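Local coordinates for NIPSNAP domain-containing protein (Burkholderia xenovorans, PDB 5KAK) that is of unknown function but belongs to the NipSnap family, whose domain falls in the dimeric alpha-beta barrel clan, at residues K90-Q93 / P94-R98. Sequence-based numbering, arbitrary orientation. Where two conformers were deposited one is given.
Sequences KNIQ and PLLVR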
ATOM      1  N   LYS E  90       4.290  20.286 -22.157  1.00 21.53           N
ATOM      2  CA  LYS E  90       5.593  20.934 -22.069  0.52 25.13           C
ATOM      3  C   LYS E  90       6.112  20.959 -20.635  1.00 27.29           C
ATOM      4  O   LYS E  90       7.282  20.639 -20.386  1.00 24.50           O
ATOM      5  CB  LYS E  90       5.501  22.358 -22.631  0.52 24.00           C
ATOM      6  CG  LYS E  90       6.811  23.132 -22.632  0.52 27.32           C
ATOM      7  CD  LYS E  90       6.595  24.586 -23.046  0.52 27.30           C
ATOM      8  CE  LYS E  90       7.915  25.285 -23.314  0.52 29.24           C
ATOM      9  NZ  LYS E  90       8.891  25.085 -22.205  0.52 27.42           N
ATOM     10  N   ASN E  91       5.255  21.318 -19.675  1.00 21.32           N
ATOM     11  CA  ASN E  91       5.742  21.716 -18.363  1.00 21.29           C
ATOM     12  C   ASN E  91       5.428  20.760 -17.230  1.00 26.03           C
ATOM     13  O   ASN E  91       6.233  20.660 -16.308  1.00 21.13           O
ATOM     14  CB  ASN E  91       5.176  23.087 -17.985  1.00 21.07           C
ATOM     15  CG  ASN E  91       5.568  24.152 -18.974  1.00 25.65           C
ATOM     16  OD1 ASN E  91       6.737  24.539 -19.050  1.00 28.22           O
ATOM     17  ND2 ASN E  91       4.603  24.629 -19.745  1.00 24.61           N
ATOM     18  N   ILE E  92       4.278  20.092 -17.244  1.00 22.64           N
ATOM     19  CA  ILE E  92       3.841  19.299 -16.101  1.00 20.17           C
ATOM     20  C   ILE E  92       4.066  17.811 -16.324  1.00 20.42           C
ATOM     21  O   ILE E  92       4.496  17.102 -15.409  1.00 20.52           O
ATOM     22  CB  ILE E  92       2.363  19.592 -15.771  1.00 19.63           C
ATOM     23  CG1 ILE E  92       2.172  21.068 -15.383  1.00 19.51           C
ATOM     24  CG2 ILE E  92       1.871  18.663 -14.662  1.00 19.41           C
ATOM     25  CD1 ILE E  92       3.103  21.564 -14.296  1.00 19.69           C
ATOM     26  N   GLN E  93       3.753  17.330 -17.524  1.00 15.85           N
ATOM     27  CA  GLN E  93       3.948  15.924 -17.869  1.00 18.01           C
ATOM     28  C   GLN E  93       5.292  15.358 -17.421  1.00 15.99           C
ATOM     29  O   GLN E  93       5.305  14.258 -16.843  1.00 16.76           O
ATOM     30  CB  GLN E  93       3.757  15.765 -19.385  1.00 21.43           C
ATOM     31  CG  GLN E  93       4.060  14.385 -19.893  1.00 23.90           C
ATOM     32  CD  GLN E  93       3.029  13.387 -19.436  1.00 27.72           C
ATOM     33  OE1 GLN E  93       1.844  13.705 -19.367  1.00 32.28           O
ATOM     34  NE2 GLN E  93       3.471  12.177 -19.104  1.00 21.47           N
ATOM     35  N   PRO E  94       6.435  16.027 -17.632  1.00 17.12           N
ATOM     36  CA  PRO E  94       7.718  15.446 -17.198  1.00 17.74           C
ATOM     37  C   PRO E  94       7.887  15.328 -15.690  1.00 12.19           C
ATOM     38  O   PRO E  94       8.822  14.639 -15.247  1.00 17.37           O
ATOM     39  CB  PRO E  94       8.757  16.409 -17.780  1.00 22.91           C
ATOM     40  CG  PRO E  94       8.034  17.147 -18.867  1.00 21.63           C
ATOM     41  CD  PRO E  94       6.642  17.276 -18.392  1.00 18.64           C
ATOM     42  N   LEU E  95       7.036  15.965 -14.891  1.00 12.99           N
ATOM     43  CA  LEU E  95       7.169  15.925 -13.443  1.00 12.59           C
ATOM     44  C   LEU E  95       6.276  14.882 -12.806  1.00 12.65           C
ATOM     45  O   LEU E  95       6.432  14.615 -11.607  1.00 11.70           O
ATOM     46  CB  LEU E  95       6.849  17.294 -12.829  1.00 12.66           C
ATOM     47  CG  LEU E  95       7.527  18.534 -13.408  1.00 15.06           C
ATOM     48  CD1 LEU E  95       6.874  19.817 -12.889  1.00 19.84           C
ATOM     49  CD2 LEU E  95       9.006  18.527 -13.063  1.00 16.81           C
ATOM     50  N   LEU E  96       5.374  14.277 -13.581  1.00 11.21           N
ATOM     51  CA  LEU E  96       4.370  13.364 -13.041  1.00 11.02           C
ATOM     52  C   LEU E  96       4.918  11.950 -12.890  1.00 11.60           C
ATOM     53  O   LEU E  96       5.696  11.470 -13.721  1.00 13.18           O
ATOM     54  CB  LEU E  96       3.148  13.341 -13.956  1.00 14.07           C
ATOM     55  CG  LEU E  96       2.462  14.688 -14.148  1.00 19.29           C
ATOM     56  CD1 LEU E  96       1.371  14.590 -15.213  1.00 24.12           C
ATOM     57  CD2 LEU E  96       1.879  15.120 -12.826  1.00 20.21           C
ATOM     58  N   VAL E  97       4.546  11.310 -11.780  1.00 11.73           N
ATOM     59  CA  VAL E  97       4.835   9.902 -11.533  1.00 11.86           C
ATOM     60  C   VAL E  97       3.556   9.092 -11.376  1.00 12.21           C
ATOM     61  O   VAL E  97       3.428   7.997 -11.949  1.00 13.22           O
ATOM     62  CB  VAL E  97       5.747   9.726 -10.295  1.00 12.27           C
ATOM     63  CG1 VAL E  97       5.829   8.270  -9.890  1.00 16.88           C
ATOM     64  CG2 VAL E  97       7.142  10.292 -10.561  1.00 14.01           C
ATOM     65  N   ARG E  98       2.591   9.612 -10.629  1.00 12.61           N
ATOM     66  CA  ARG E  98       1.362   8.886 -10.328  1.00 15.03           C
ATOM     67  C   ARG E  98       0.252   9.884 -10.051  1.00 17.56           C
ATOM     68  O   ARG E  98       0.495  10.937  -9.452  1.00 12.29           O
ATOM     69  CB  ARG E  98       1.578   7.969  -9.121  1.00 18.94           C
ATOM     70  CG  ARG E  98       0.363   7.210  -8.634  1.00 22.08           C
ATOM     71  CD  ARG E  98       0.753   6.365  -7.431  1.00 22.36           C
ATOM     72  NE  ARG E  98       1.883   5.489  -7.743  1.00 29.66           N
ATOM     73  CZ  ARG E  98       3.149   5.727  -7.396  1.00 40.86           C
ATOM     74  NH1 ARG E  98       3.468   6.820  -6.711  1.00 40.33           N
ATOM     75  NH2 ARG E  98       4.099   4.872  -7.744  1.00 41.64           N
TER
HETATM   76  O   HOH W   1       6.194  11.973 -16.014  1.00 31.90           O
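The carbonyl of I92 accepts the N-H of L95 (I92 O to L95 N 2.8 Å), and Q93 O takes the N-H of L96 at a longer 3.3 Å from L96 N. These successive i to i+3 bonds make a short 3-10 segment, Q93 to L95, that carries the chain from helix 82-92 into strand 96-106, an outermost strand of the antiparallel sheet within this chain. The N-H...O angles are 154° at I92 O and 165° at Q93 O. P94 brings no N-H to the turn; its ring lies back against the preceding helical backbone, CG 3.9 Å from K90 O. L96 folds back over the turn: L96 CG, anti to the carbonyl carbon of its own residue (chi1 -59°), comes within 3.4 Å of I92 O, while L96 CD2 meets I92 CG2 at 4.0 Å, the two side chains slanting across one another. L95 lays CD1 3.6 Å from N91 O and only loosely approaches I92 CD1. Around this corner, I92 packs on F26 and F30 of helix 23-42, and L96 on Y16 and L18 of the neighbouring strand 10-18. The Q93 chain, bent at chi2 (70°), directs its amide to another chain, where OE1 accepts from N21 ND2 and NE2 donates to P20 O of the second subunit. The paired backbone bonds and the I92-L96 packing are consistent with a well-defined helix-to-strand corner, and the Q93 amide, together with L96 packing on P20 of the second subunit, places that corner at a subunit interface with both polar and apolar contacts.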